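Local coordinates for RNA-binding protein (PDB 2NRQ) that is of unknown function but belongs to an archaeal family resembling RNA-binding proteins in fold, although a role in binding RNA appears unlikely, at residues L99-K103 with L114-V120; V24-E28 with I55-R59; N6-V12 with V120-S126; F30-L34 with Q67-I72. One frame throughout, in Å; residues are numbered along the deposited sequence.

Contact 1: residues L99-K103 with L114-V120; sequences LRFDK and LKEGDDV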
loop_
_atom_site.group_PDB
_atom_site.type_symbol
_atom_site.label_atom_id
_atom_site.label_comp_id
_atom_site.label_asym_id
_atom_site.label_seq_id
_atom_site.Cartn_x
_atom_site.Cartn_y
_atom_site.Cartn_z
ATOM N N LEU A 99 -0.680 5.136 -3.375
ATOM C CA LEU A 99 0.735 4.825 -3.327
ATOM C C LEU A 99 0.937 3.410 -3.845
ATOM O O LEU A 99 0.550 2.450 -3.183
ATOM C CB LEU A 99 1.247 4.914 -1.894
ATOM C CG LEU A 99 0.854 6.143 -1.077
ATOM C CD1 LEU A 99 1.491 6.046 0.299
ATOM C CD2 LEU A 99 1.299 7.401 -1.790
ATOM N N ARG A 100 1.525 3.270 -5.029
ATOM C CA ARG A 100 1.757 1.945 -5.587
ATOM C C ARG A 100 3.170 1.451 -5.310
ATOM O O ARG A 100 4.133 1.983 -5.842
ATOM C CB ARG A 100 1.479 1.921 -7.092
ATOM C CG ARG A 100 1.627 3.223 -7.803
ATOM C CD ARG A 100 0.277 3.883 -8.020
ATOM N NE ARG A 100 -0.574 3.069 -8.875
ATOM C CZ ARG A 100 -1.749 3.456 -9.359
ATOM N NH1 ARG A 100 -2.228 4.659 -9.079
ATOM N NH2 ARG A 100 -2.450 2.633 -10.124
ATOM N N PHE A 101 3.285 0.421 -4.479
ATOM C CA PHE A 101 4.589 -0.127 -4.119
ATOM C C PHE A 101 4.999 -1.335 -4.944
ATOM O O PHE A 101 4.157 -2.050 -5.492
ATOM C CB PHE A 101 4.606 -0.471 -2.634
ATOM C CG PHE A 101 4.498 0.734 -1.746
ATOM C CD1 PHE A 101 5.592 1.581 -1.566
ATOM C CD2 PHE A 101 3.293 1.057 -1.133
ATOM C CE1 PHE A 101 5.485 2.730 -0.791
ATOM C CE2 PHE A 101 3.171 2.209 -0.354
ATOM C CZ PHE A 101 4.272 3.048 -0.183
ATOM N N ASP A 102 6.304 -1.556 -5.025
ATOM C CA ASP A 102 6.873 -2.660 -5.799
ATOM C C ASP A 102 6.739 -4.004 -5.088
ATOM O O ASP A 102 7.266 -4.182 -3.993
ATOM C CB ASP A 102 8.355 -2.376 -6.060
ATOM C CG ASP A 102 8.976 -3.351 -7.025
ATOM O OD1 ASP A 102 8.940 -3.072 -8.243
ATOM O OD2 ASP A 102 9.490 -4.399 -6.569
ATOM N N LYS A 103 6.048 -4.953 -5.711
ATOM C CA LYS A 103 5.882 -6.277 -5.114
ATOM C C LYS A 103 7.218 -6.971 -4.875
ATOM O O LYS A 103 7.463 -7.510 -3.800
ATOM C CB LYS A 103 5.008 -7.166 -6.005
ATOM C CG LYS A 103 3.532 -6.923 -5.828
ATOM C CD LYS A 103 2.681 -7.997 -6.499
ATOM C CE LYS A 103 2.681 -7.864 -8.004
ATOM N NZ LYS A 103 1.586 -8.672 -8.581
ATOM N N LEU A 114 8.389 2.859 -4.458
ATOM C CA LEU A 114 7.336 3.245 -5.383
ATOM C C LEU A 114 7.563 2.609 -6.751
ATOM O O LEU A 114 8.701 2.412 -7.179
ATOM C CB LEU A 114 7.294 4.764 -5.510
ATOM C CG LEU A 114 6.184 5.507 -4.755
ATOM C CD1 LEU A 114 6.042 4.979 -3.349
ATOM C CD2 LEU A 114 6.508 7.008 -4.744
ATOM N N LYS A 115 6.475 2.269 -7.428
ATOM C CA LYS A 115 6.545 1.658 -8.752
ATOM C C LYS A 115 5.385 2.220 -9.553
ATOM O O LYS A 115 4.482 2.837 -8.995
ATOM C CB LYS A 115 6.427 0.132 -8.640
ATOM C CG LYS A 115 6.542 -0.635 -9.954
ATOM C CD LYS A 115 6.434 -2.141 -9.702
ATOM C CE LYS A 115 6.750 -2.980 -10.946
ATOM N NZ LYS A 115 5.740 -2.828 -12.030
ATOM N N GLU A 116 5.409 2.019 -10.861
ATOM C CA GLU A 116 4.331 2.524 -11.689
ATOM C C GLU A 116 3.405 1.422 -12.192
ATOM O O GLU A 116 3.813 0.280 -12.373
ATOM C CB GLU A 116 4.899 3.326 -12.862
ATOM C CG GLU A 116 5.206 4.785 -12.515
ATOM C CD GLU A 116 3.957 5.576 -12.091
ATOM O OE1 GLU A 116 4.088 6.791 -11.798
ATOM O OE2 GLU A 116 2.844 4.986 -12.051
ATOM N N GLY A 117 2.145 1.769 -12.401
ATOM C CA GLY A 117 1.210 0.779 -12.886
ATOM C C GLY A 117 0.314 0.200 -11.812
ATOM O O GLY A 117 0.307 0.668 -10.667
ATOM N N ASP A 118 -0.444 -0.827 -12.188
ATOM C CA ASP A 118 -1.358 -1.469 -11.262
ATOM C C ASP A 118 -0.878 -2.828 -10.768
ATOM O O ASP A 118 -1.463 -3.394 -9.840
ATOM C CB ASP A 118 -2.728 -1.580 -11.904
ATOM C CG ASP A 118 -3.338 -0.230 -12.165
ATOM O OD1 ASP A 118 -3.530 0.522 -11.189
ATOM O OD2 ASP A 118 -3.620 0.084 -13.340
ATOM N N ASP A 119 0.184 -3.342 -11.384
ATOM C CA ASP A 119 0.756 -4.619 -10.974
ATOM C C ASP A 119 1.738 -4.305 -9.846
ATOM O O ASP A 119 2.960 -4.476 -9.974
ATOM C CB ASP A 119 1.477 -5.277 -12.148
ATOM C CG ASP A 119 2.097 -6.609 -11.782
ATOM O OD1 ASP A 119 1.376 -7.484 -11.267
ATOM O OD2 ASP A 119 3.307 -6.782 -12.016
ATOM N N VAL A 120 1.169 -3.841 -8.735
ATOM C CA VAL A 120 1.920 -3.444 -7.548
ATOM C C VAL A 120 1.086 -3.701 -6.299
ATOM O O VAL A 120 -0.053 -4.120 -6.392
ATOM C CB VAL A 120 2.199 -1.931 -7.592
ATOM C CG1 VAL A 120 3.064 -1.586 -8.786
ATOM C CG2 VAL A 120 0.862 -1.174 -7.667
#
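Arg-100 meets Lys-115, Gly-117 and Asp-118 where the loop after helix 103-109 doubles back along the end of strand 96-101, a return sealed by a single beta bridge between Phe-101 and Leu-114. The backbone bond Lys-115 N to Arg-100 O (2.8 Å) fixes this point, and the Arg-100 side chain then takes hold of the loop further on. Its chain is bent at chi2 (-99°) and chi3 (-63°), which turns the guanidinium along the loop. There NE donates to Gly-117 O at 3.1 Å, tilted from the guanidinium plane, while NH2 forms a salt bridge with Asp-118 OD1 at 2.6 Å. Arginine and aspartate lie side by side with their planes 49° apart, and OD1 also has Lys-122 NZ as a partner. A leucine in place of Arg-100 would probably leave Gly-117 O and Asp-118 without these donors and the Gly-117 to Asp-118 part of the loop less firmly held. Leu-114 CD1 packs obliquely on the buried ring of Phe-101, 3.5 Å from CE1. Asp-102, at the N-cap of helix 103-109, turns its carboxylate to Tyr-105 N. Lys-103 joins the end of the loop, where Asp-119 centres an inverse gamma turn; Lys-103 NZ also serves Glu-18 and the carbonyl of Phe-13. In its salt bridge with the loop, Lys-103 NZ meets Asp-119 OD1 from above the carboxylate plane, at 2.9 Å.

Contact 2: residues V24-E28 with I55-R59; sequences VNTIE and ILEYR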
loop_
_atom_site.group_PDB
_atom_site.type_symbol
_atom_site.label_atom_id
_atom_site.label_comp_id
_atom_site.label_asym_id
_atom_site.label_seq_id
_atom_site.Cartn_x
_atom_site.Cartn_y
_atom_site.Cartn_z
ATOM N N VAL A 24 1.288 -12.876 0.807
ATOM C CA VAL A 24 0.359 -12.706 1.924
ATOM C C VAL A 24 1.120 -12.569 3.224
ATOM O O VAL A 24 0.910 -11.615 3.977
ATOM C CB VAL A 24 -0.603 -13.928 2.067
ATOM C CG1 VAL A 24 -1.497 -13.757 3.300
ATOM C CG2 VAL A 24 -1.456 -14.070 0.817
ATOM N N ASN A 25 1.999 -13.536 3.483
ATOM C CA ASN A 25 2.780 -13.521 4.710
ATOM C C ASN A 25 3.601 -12.260 4.786
ATOM O O ASN A 25 3.621 -11.589 5.826
ATOM C CB ASN A 25 3.703 -14.725 4.794
ATOM C CG ASN A 25 2.953 -16.035 4.752
ATOM O OD1 ASN A 25 1.832 -16.138 5.264
ATOM N ND2 ASN A 25 3.570 -17.055 4.152
ATOM N N THR A 26 4.268 -11.930 3.682
ATOM C CA THR A 26 5.081 -10.726 3.653
ATOM C C THR A 26 4.231 -9.527 4.045
ATOM O O THR A 26 4.589 -8.780 4.960
ATOM C CB THR A 26 5.696 -10.467 2.257
ATOM O OG1 THR A 26 6.611 -11.517 1.932
ATOM C CG2 THR A 26 6.455 -9.143 2.244
ATOM N N ILE A 27 3.101 -9.345 3.369
ATOM C CA ILE A 27 2.241 -8.204 3.674
ATOM C C ILE A 27 1.661 -8.217 5.089
ATOM O O ILE A 27 1.709 -7.212 5.797
ATOM C CB ILE A 27 1.098 -8.080 2.648
ATOM C CG1 ILE A 27 1.688 -7.821 1.256
ATOM C CG2 ILE A 27 0.153 -6.971 3.058
ATOM C CD1 ILE A 27 0.673 -7.528 0.183
ATOM N N GLU A 28 1.128 -9.355 5.516
ATOM C CA GLU A 28 0.547 -9.423 6.850
ATOM C C GLU A 28 1.612 -9.237 7.936
ATOM O O GLU A 28 1.319 -8.776 9.045
ATOM C CB GLU A 28 -0.213 -10.740 7.026
ATOM C CG GLU A 28 -1.227 -10.941 5.932
ATOM C CD GLU A 28 -2.240 -12.025 6.216
ATOM O OE1 GLU A 28 -1.850 -13.130 6.641
ATOM O OE2 GLU A 28 -3.438 -11.765 5.996
ATOM N N ILE A 55 -7.400 -11.450 -6.151
ATOM C CA ILE A 55 -7.478 -10.105 -5.630
ATOM C C ILE A 55 -7.444 -10.163 -4.126
ATOM O O ILE A 55 -8.359 -10.676 -3.492
ATOM C CB ILE A 55 -8.767 -9.395 -6.096
ATOM C CG1 ILE A 55 -9.002 -9.677 -7.583
ATOM C CG2 ILE A 55 -8.638 -7.894 -5.864
ATOM C CD1 ILE A 55 -10.051 -8.818 -8.220
ATOM N N LEU A 56 -6.370 -9.638 -3.561
ATOM C CA LEU A 56 -6.181 -9.623 -2.124
ATOM C C LEU A 56 -6.370 -8.201 -1.628
ATOM O O LEU A 56 -5.752 -7.284 -2.147
ATOM C CB LEU A 56 -4.771 -10.122 -1.802
ATOM C CG LEU A 56 -4.219 -9.887 -0.403
ATOM C CD1 LEU A 56 -4.978 -10.712 0.607
ATOM C CD2 LEU A 56 -2.734 -10.241 -0.406
ATOM N N GLU A 57 -7.230 -8.020 -0.630
ATOM C CA GLU A 57 -7.496 -6.688 -0.087
ATOM C C GLU A 57 -7.498 -6.638 1.432
ATOM O O GLU A 57 -7.755 -7.629 2.109
ATOM C CB GLU A 57 -8.835 -6.186 -0.594
ATOM C CG GLU A 57 -8.913 -6.081 -2.092
ATOM C CD GLU A 57 -10.347 -6.009 -2.578
ATOM O OE1 GLU A 57 -11.079 -6.983 -2.329
ATOM O OE2 GLU A 57 -10.749 -4.994 -3.197
ATOM N N TYR A 58 -7.195 -5.466 1.963
ATOM C CA TYR A 58 -7.191 -5.241 3.402
ATOM C C TYR A 58 -7.796 -3.874 3.603
ATOM O O TYR A 58 -7.367 -2.895 2.982
ATOM C CB TYR A 58 -5.778 -5.244 3.956
ATOM C CG TYR A 58 -5.116 -6.592 3.938
ATOM C CD1 TYR A 58 -5.270 -7.482 5.004
ATOM C CD2 TYR A 58 -4.342 -6.995 2.840
ATOM C CE1 TYR A 58 -4.669 -8.738 4.974
ATOM C CE2 TYR A 58 -3.746 -8.238 2.810
ATOM C CZ TYR A 58 -3.908 -9.100 3.878
ATOM O OH TYR A 58 -3.269 -10.310 3.863
ATOM N N ARG A 59 -8.806 -3.804 4.456
ATOM C CA ARG A 59 -9.448 -2.537 4.715
ATOM C C ARG A 59 -9.098 -2.120 6.121
ATOM O O ARG A 59 -9.036 -2.942 7.022
ATOM C CB ARG A 59 -10.963 -2.648 4.574
ATOM C CG ARG A 59 -11.604 -1.339 4.192
ATOM C CD ARG A 59 -12.729 -0.953 5.118
#
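Tyr-58 and Glu-28 make the polar link of a helix-on-sheet packing, in which helix 20-30 lies over strand 52-60 of the antiparallel sheet. The phenol OH donates to Glu-28 OE2 at 2.6 Å. The oxygen lies at the edge of the ring, near its plane, whereas the hydroxyl comes in from above the carboxylate plane, and the two planes stand 63° apart. Glu-28 gets there with a chain extended beyond CG, passing across the end of the tyrosine at about a right angle. Beside this bond the contact is apolar. Ile-27 CG2 approaches the ring at CE2 (4.1 Å), and its other branch, through CD1, comes to Leu-56 CD2 at 4.4 Å. Val-24, one turn earlier, divides its two methyls: CG2 lies 4.2 Å from Leu-56 CD2, while CG1 flanks the phenol oxygen.

Behind this first shell, the segment axes are 11.2 Å apart and inclined by only 14°, and the helix therefore runs nearly along the strand. Leu-56 and Tyr-58, alternate residues, both point at it. The helix belongs to a split beta-alpha-beta crossover: it joins strand 7-14 to strand 39-46, and strand 52-60 sits between those two, with Tyr-58 tied by backbone bonds to Ile-10 of strand 7-14. Strand 39-46 also supplies Lys-40, whose ammonium forms a salt bridge with Glu-28 and would probably help keep the carboxylate ionised. Glu-28 OE2 thus receives both Tyr-58 OH and Lys-40 NZ.

Contact 3: residues N6-V12 with V120-S126; sequences NQAIISV and VIKCIIS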
loop_
_atom_site.group_PDB
_atom_site.type_symbol
_atom_site.label_atom_id
_atom_site.label_comp_id
_atom_site.label_asym_id
_atom_site.label_seq_id
_atom_site.Cartn_x
_atom_site.Cartn_y
_atom_site.Cartn_z
ATOM N N ASN A 6 -9.137 8.539 8.036
ATOM C CA ASN A 6 -10.484 8.419 7.408
ATOM C C ASN A 6 -10.726 6.998 6.878
ATOM O O ASN A 6 -11.820 6.453 7.019
ATOM C CB ASN A 6 -10.603 9.419 6.257
ATOM C CG ASN A 6 -12.042 9.861 5.998
ATOM O OD1 ASN A 6 -12.637 10.590 6.801
ATOM N ND2 ASN A 6 -12.605 9.426 4.872
ATOM N N GLN A 7 -9.691 6.408 6.279
ATOM C CA GLN A 7 -9.761 5.059 5.708
ATOM C C GLN A 7 -8.508 4.712 4.889
ATOM O O GLN A 7 -7.897 5.582 4.267
ATOM C CB GLN A 7 -10.999 4.936 4.811
ATOM C CG GLN A 7 -11.029 3.701 3.932
ATOM C CD GLN A 7 -12.275 3.638 3.060
ATOM O OE1 GLN A 7 -12.749 4.663 2.548
ATOM N NE2 GLN A 7 -12.804 2.433 2.871
ATOM N N ALA A 8 -8.131 3.438 4.892
ATOM C CA ALA A 8 -6.969 2.976 4.135
ATOM C C ALA A 8 -7.233 1.591 3.528
ATOM O O ALA A 8 -7.887 0.740 4.132
ATOM C CB ALA A 8 -5.746 2.931 5.033
ATOM N N ILE A 9 -6.714 1.364 2.329
ATOM C CA ILE A 9 -6.915 0.090 1.664
ATOM C C ILE A 9 -5.671 -0.434 0.981
ATOM O O ILE A 9 -4.923 0.318 0.368
ATOM C CB ILE A 9 -8.023 0.196 0.604
ATOM C CG1 ILE A 9 -9.378 0.346 1.293
ATOM C CG2 ILE A 9 -8.016 -1.031 -0.292
ATOM C CD1 ILE A 9 -10.526 0.516 0.334
ATOM N N ILE A 10 -5.453 -1.737 1.107
ATOM C CA ILE A 10 -4.334 -2.388 0.444
ATOM C C ILE A 10 -4.979 -3.251 -0.637
ATOM O O ILE A 10 -5.980 -3.910 -0.381
ATOM C CB ILE A 10 -3.550 -3.289 1.403
ATOM C CG1 ILE A 10 -2.853 -2.431 2.452
ATOM C CG2 ILE A 10 -2.548 -4.138 0.620
ATOM C CD1 ILE A 10 -1.989 -3.218 3.391
ATOM N N SER A 11 -4.428 -3.230 -1.845
ATOM C CA SER A 11 -4.980 -4.012 -2.936
ATOM C C SER A 11 -3.890 -4.550 -3.832
ATOM O O SER A 11 -3.034 -3.804 -4.303
ATOM C CB SER A 11 -5.945 -3.157 -3.767
ATOM O OG SER A 11 -6.483 -3.883 -4.877
ATOM N N VAL A 12 -3.924 -5.853 -4.075
ATOM C CA VAL A 12 -2.936 -6.479 -4.942
ATOM C C VAL A 12 -3.581 -7.553 -5.793
ATOM O O VAL A 12 -4.475 -8.251 -5.335
ATOM C CB VAL A 12 -1.797 -7.165 -4.154
ATOM C CG1 VAL A 12 -0.458 -6.645 -4.641
ATOM C CG2 VAL A 12 -1.969 -6.970 -2.670
ATOM N N VAL A 120 1.169 -3.841 -8.735
ATOM C CA VAL A 120 1.920 -3.444 -7.548
ATOM C C VAL A 120 1.086 -3.701 -6.299
ATOM O O VAL A 120 -0.053 -4.120 -6.392
ATOM C CB VAL A 120 2.199 -1.931 -7.592
ATOM C CG1 VAL A 120 3.064 -1.586 -8.786
ATOM C CG2 VAL A 120 0.862 -1.174 -7.667
ATOM N N ILE A 121 1.665 -3.451 -5.133
ATOM C CA ILE A 121 0.925 -3.572 -3.879
ATOM C C ILE A 121 0.405 -2.154 -3.706
ATOM O O ILE A 121 1.156 -1.252 -3.353
ATOM C CB ILE A 121 1.829 -3.902 -2.682
ATOM C CG1 ILE A 121 2.380 -5.324 -2.818
ATOM C CG2 ILE A 121 1.036 -3.753 -1.389
ATOM C CD1 ILE A 121 3.416 -5.679 -1.771
ATOM N N LYS A 122 -0.878 -1.958 -3.963
ATOM C CA LYS A 122 -1.462 -0.630 -3.899
ATOM C C LYS A 122 -2.014 -0.212 -2.535
ATOM O O LYS A 122 -2.825 -0.918 -1.932
ATOM C CB LYS A 122 -2.557 -0.534 -4.960
ATOM C CG LYS A 122 -2.935 0.869 -5.340
ATOM C CD LYS A 122 -4.009 0.858 -6.398
ATOM C CE LYS A 122 -3.507 0.235 -7.682
ATOM N NZ LYS A 122 -4.611 0.013 -8.658
ATOM N N CYS A 123 -1.570 0.942 -2.051
ATOM C CA CYS A 123 -2.042 1.456 -0.776
ATOM C C CYS A 123 -2.765 2.769 -1.008
ATOM O O CYS A 123 -2.154 3.764 -1.360
ATOM C CB CYS A 123 -0.873 1.671 0.165
ATOM S SG CYS A 123 0.022 0.164 0.541
ATOM N N ILE A 124 -4.073 2.762 -0.802
ATOM C CA ILE A 124 -4.898 3.944 -1.011
ATOM C C ILE A 124 -5.366 4.549 0.296
ATOM O O ILE A 124 -6.112 3.917 1.032
ATOM C CB ILE A 124 -6.144 3.600 -1.850
ATOM C CG1 ILE A 124 -5.705 2.997 -3.191
ATOM C CG2 ILE A 124 -7.011 4.846 -2.059
ATOM C CD1 ILE A 124 -6.816 2.357 -3.965
ATOM N N ILE A 125 -4.933 5.780 0.565
ATOM C CA ILE A 125 -5.317 6.495 1.773
ATOM C C ILE A 125 -6.354 7.573 1.455
ATOM O O ILE A 125 -6.254 8.266 0.446
ATOM C CB ILE A 125 -4.103 7.170 2.442
ATOM C CG1 ILE A 125 -3.123 6.114 2.957
ATOM C CG2 ILE A 125 -4.560 8.035 3.597
ATOM C CD1 ILE A 125 -2.364 5.427 1.875
ATOM N N SER A 126 -7.352 7.709 2.320
ATOM C CA SER A 126 -8.390 8.707 2.118
ATOM C C SER A 126 -8.297 9.766 3.208
ATOM O O SER A 126 -8.313 9.458 4.398
ATOM C CB SER A 126 -9.758 8.045 2.150
ATOM O OG SER A 126 -9.705 6.804 1.475
#
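Ile-9 and Ile-124 form an antiparallel hydrogen-bonded pair at the middle of the two central strands, whose segment axes run 4.7 Å apart with directions 161° from one another. Their two bonds, Ile-9 N to Ile-124 O at 2.9 Å and Ile-124 N to Ile-9 O at 2.8 Å, are matched by a second such pair, Ser-11 with Lys-122, while Ala-8 with Ile-125 and Ile-10 with Cys-123 are non-hydrogen-bonded pairs. These last four residues share the face turned to the helices. There Ile-10 CG1 stands 4.3 Å from Cys-123 SG, and Phe-68 of helix 62-73 comes down on Ala-8, Ile-10 and Cys-123. Ile-10 and Ile-121 lie side by side; in both, CG2 is anti to the backbone N, and those methyls meet at 4.1 Å. Toward the end of the pairing Val-12 CG1 packs on Ile-121 CG1 at 3.6 Å, beside Lys-103 of helix 103-109. The other face carries Ile-9, Ser-11, Lys-122 and Ile-124, all partly exposed. Lys-122 bends at chi3 (-64°) and leads its ammonium away toward Asp-118. The division of chemistry implies that the backbone ladder supplies the polar bonding between strands more than a hundred residues apart in the chain, while side chains give the sheet one apolar face for the helices and one mixed face.

Contact 4: residues F30-L34 with Q67-I72; sequences FFSPL and QFFKII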
loop_
_atom_site.group_PDB
_atom_site.type_symbol
_atom_site.label_atom_id
_atom_site.label_comp_id
_atom_site.label_asym_id
_atom_site.label_seq_id
_atom_site.Cartn_x
_atom_site.Cartn_y
_atom_site.Cartn_z
ATOM N N PHE A 30 4.786 -7.490 7.380
ATOM C CA PHE A 30 5.273 -6.136 7.216
ATOM C C PHE A 30 4.370 -5.099 7.886
ATOM O O PHE A 30 4.844 -4.091 8.388
ATOM C CB PHE A 30 5.396 -5.815 5.729
ATOM C CG PHE A 30 6.209 -4.588 5.445
ATOM C CD1 PHE A 30 7.596 -4.673 5.309
ATOM C CD2 PHE A 30 5.594 -3.340 5.331
ATOM C CE1 PHE A 30 8.360 -3.535 5.059
ATOM C CE2 PHE A 30 6.348 -2.197 5.082
ATOM C CZ PHE A 30 7.735 -2.295 4.946
ATOM N N PHE A 31 3.065 -5.334 7.877
ATOM C CA PHE A 31 2.132 -4.387 8.479
ATOM C C PHE A 31 1.609 -4.879 9.808
ATOM O O PHE A 31 0.611 -4.371 10.330
ATOM C CB PHE A 31 0.958 -4.122 7.544
ATOM C CG PHE A 31 1.333 -3.345 6.325
ATOM C CD1 PHE A 31 1.454 -3.974 5.091
ATOM C CD2 PHE A 31 1.579 -1.977 6.414
ATOM C CE1 PHE A 31 1.811 -3.254 3.962
ATOM C CE2 PHE A 31 1.937 -1.252 5.298
ATOM C CZ PHE A 31 2.052 -1.890 4.065
ATOM N N SER A 32 2.297 -5.878 10.343
ATOM C CA SER A 32 1.926 -6.463 11.615
ATOM C C SER A 32 2.341 -5.532 12.745
ATOM O O SER A 32 3.395 -4.886 12.680
ATOM C CB SER A 32 2.596 -7.830 11.767
ATOM O OG SER A 32 2.842 -8.136 13.127
ATOM N N PRO A 33 1.523 -5.462 13.808
ATOM C CA PRO A 33 0.279 -6.223 13.933
ATOM C C PRO A 33 -0.986 -5.434 13.620
ATOM O O PRO A 33 -2.095 -5.934 13.818
ATOM C CB PRO A 33 0.322 -6.672 15.382
ATOM C CG PRO A 33 0.833 -5.438 16.058
ATOM C CD PRO A 33 1.929 -4.917 15.118
ATOM N N LEU A 34 -0.839 -4.207 13.132
ATOM C CA LEU A 34 -2.017 -3.407 12.821
ATOM C C LEU A 34 -2.949 -4.126 11.857
ATOM O O LEU A 34 -4.160 -4.195 12.091
ATOM C CB LEU A 34 -1.632 -2.059 12.215
ATOM C CG LEU A 34 -2.857 -1.180 11.914
ATOM C CD1 LEU A 34 -3.423 -0.649 13.216
ATOM C CD2 LEU A 34 -2.488 -0.026 10.990
ATOM N N GLN A 67 -3.165 5.234 11.570
ATOM C CA GLN A 67 -2.076 4.377 12.018
ATOM C C GLN A 67 -1.424 3.577 10.887
ATOM O O GLN A 67 -0.255 3.207 10.982
ATOM C CB GLN A 67 -2.563 3.429 13.116
ATOM C CG GLN A 67 -3.182 4.133 14.320
ATOM C CD GLN A 67 -2.317 5.274 14.859
ATOM O OE1 GLN A 67 -1.099 5.122 15.050
ATOM N NE2 GLN A 67 -2.949 6.423 15.119
ATOM N N PHE A 68 -2.172 3.314 9.817
ATOM C CA PHE A 68 -1.632 2.567 8.680
ATOM C C PHE A 68 -0.711 3.473 7.869
ATOM O O PHE A 68 0.383 3.076 7.449
ATOM C CB PHE A 68 -2.763 2.053 7.788
ATOM C CG PHE A 68 -2.283 1.403 6.525
ATOM C CD1 PHE A 68 -1.561 0.223 6.571
ATOM C CD2 PHE A 68 -2.540 1.987 5.287
ATOM C CE1 PHE A 68 -1.101 -0.368 5.411
ATOM C CE2 PHE A 68 -2.082 1.403 4.114
ATOM C CZ PHE A 68 -1.360 0.222 4.177
ATOM N N PHE A 69 -1.172 4.696 7.639
ATOM C CA PHE A 69 -0.380 5.671 6.909
ATOM C C PHE A 69 0.903 5.868 7.693
ATOM O O PHE A 69 2.004 5.804 7.149
ATOM C CB PHE A 69 -1.129 6.999 6.816
ATOM C CG PHE A 69 -0.413 8.045 6.020
ATOM C CD1 PHE A 69 0.531 7.684 5.061
ATOM C CD2 PHE A 69 -0.724 9.389 6.179
ATOM C CE1 PHE A 69 1.150 8.649 4.268
ATOM C CE2 PHE A 69 -0.111 10.369 5.386
ATOM C CZ PHE A 69 0.827 9.995 4.430
ATOM N N LYS A 70 0.731 6.096 8.987
ATOM C CA LYS A 70 1.840 6.312 9.898
ATOM C C LYS A 70 2.877 5.203 9.762
ATOM O O LYS A 70 4.056 5.476 9.567
ATOM C CB LYS A 70 1.310 6.371 11.333
ATOM C CG LYS A 70 2.118 7.237 12.282
ATOM C CD LYS A 70 1.250 8.334 12.911
ATOM C CE LYS A 70 0.733 9.329 11.855
ATOM N NZ LYS A 70 0.139 10.586 12.433
ATOM N N ILE A 71 2.443 3.950 9.845
ATOM C CA ILE A 71 3.389 2.847 9.738
ATOM C C ILE A 71 4.091 2.810 8.383
ATOM O O ILE A 71 5.240 2.390 8.298
ATOM C CB ILE A 71 2.711 1.478 10.065
ATOM C CG1 ILE A 71 3.500 0.323 9.446
ATOM C CG2 ILE A 71 1.287 1.479 9.620
ATOM C CD1 ILE A 71 4.834 0.084 10.094
ATOM N N ILE A 72 3.420 3.259 7.325
ATOM C CA ILE A 72 4.045 3.294 6.000
ATOM C C ILE A 72 5.145 4.363 6.026
ATOM O O ILE A 72 6.237 4.183 5.476
ATOM C CB ILE A 72 3.034 3.683 4.897
ATOM C CG1 ILE A 72 2.023 2.559 4.683
ATOM C CG2 ILE A 72 3.767 3.971 3.604
ATOM C CD1 ILE A 72 0.945 2.906 3.689
#
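Phe-31 and Phe-68 bring together the end of one helix and the flank of another in a two-layer alpha/beta arrangement, with both helices packed on the same face of the antiparallel sheet. Phe-31 is the first residue to leave the helical path after helix 20-30, and Phe-68 lies on helix 62-73. In the buried part, their rings meet obliquely, with centroids 4.9 Å apart and planes at 43°. Phe-68 comes over one face of the Phe-31 ring; the opposite face is taken by its neighbour Phe-30, with CD2 above the centre. At the edge of the ring, Ile-72 CG1 lies 3.9 Å from Phe-31 CE2. Phe-31 has CG anti to its carbonyl carbon (chi1 -70°), which carries the ring inward, and Ile-10 of strand 7-14 also packs on the ring, on the side of Phe-68. Phe-68 is held in turn by a stack with Phe-60. Replacing Phe-31 with alanine would probably open a gap between Phe-30 and Phe-68 and leave the latter's ring less firmly fixed.

Whereas these rings are buried, the outer part is a partly exposed leucine beside the exposed Gln-67. Beyond the cis peptide before Pro-33, Leu-34 points toward the helix, while Ser-32 and Pro-33 stay exposed. Leu-34 CD2 lies against the backbone where Gln-67 joins Phe-68. Gln-67 offers its CB to the leucine but leads its amide away. Leu-34 CD2 also rests on the base of the aromatic side chain, 3.8 Å from Phe-68 CB.

Overall arrangement
Contact 3 is the middle of the sheet, and the others are arranged around it. Contact 1 continues the sheet on one side, sharing Val-120 with contact 3 and bonding to it from Leu-99 O to Cys-123 N at 2.8 Å. On the other side contact 2 joins through Tyr-58 O and Ile-10 N, 2.9 Å apart; the centres of contacts 1 and 2 are about 14 Å apart, and they do not touch. Contact 4 sits over the helical face, where Phe-68 CZ meets Ile-10 CG1 at 3.5 Å. Contacts 1 and 4, on opposite sides of the chain's centre, touch through Phe-101 and Ile-72. With the function unknown, the contacts can be related only to the sheet and its helices.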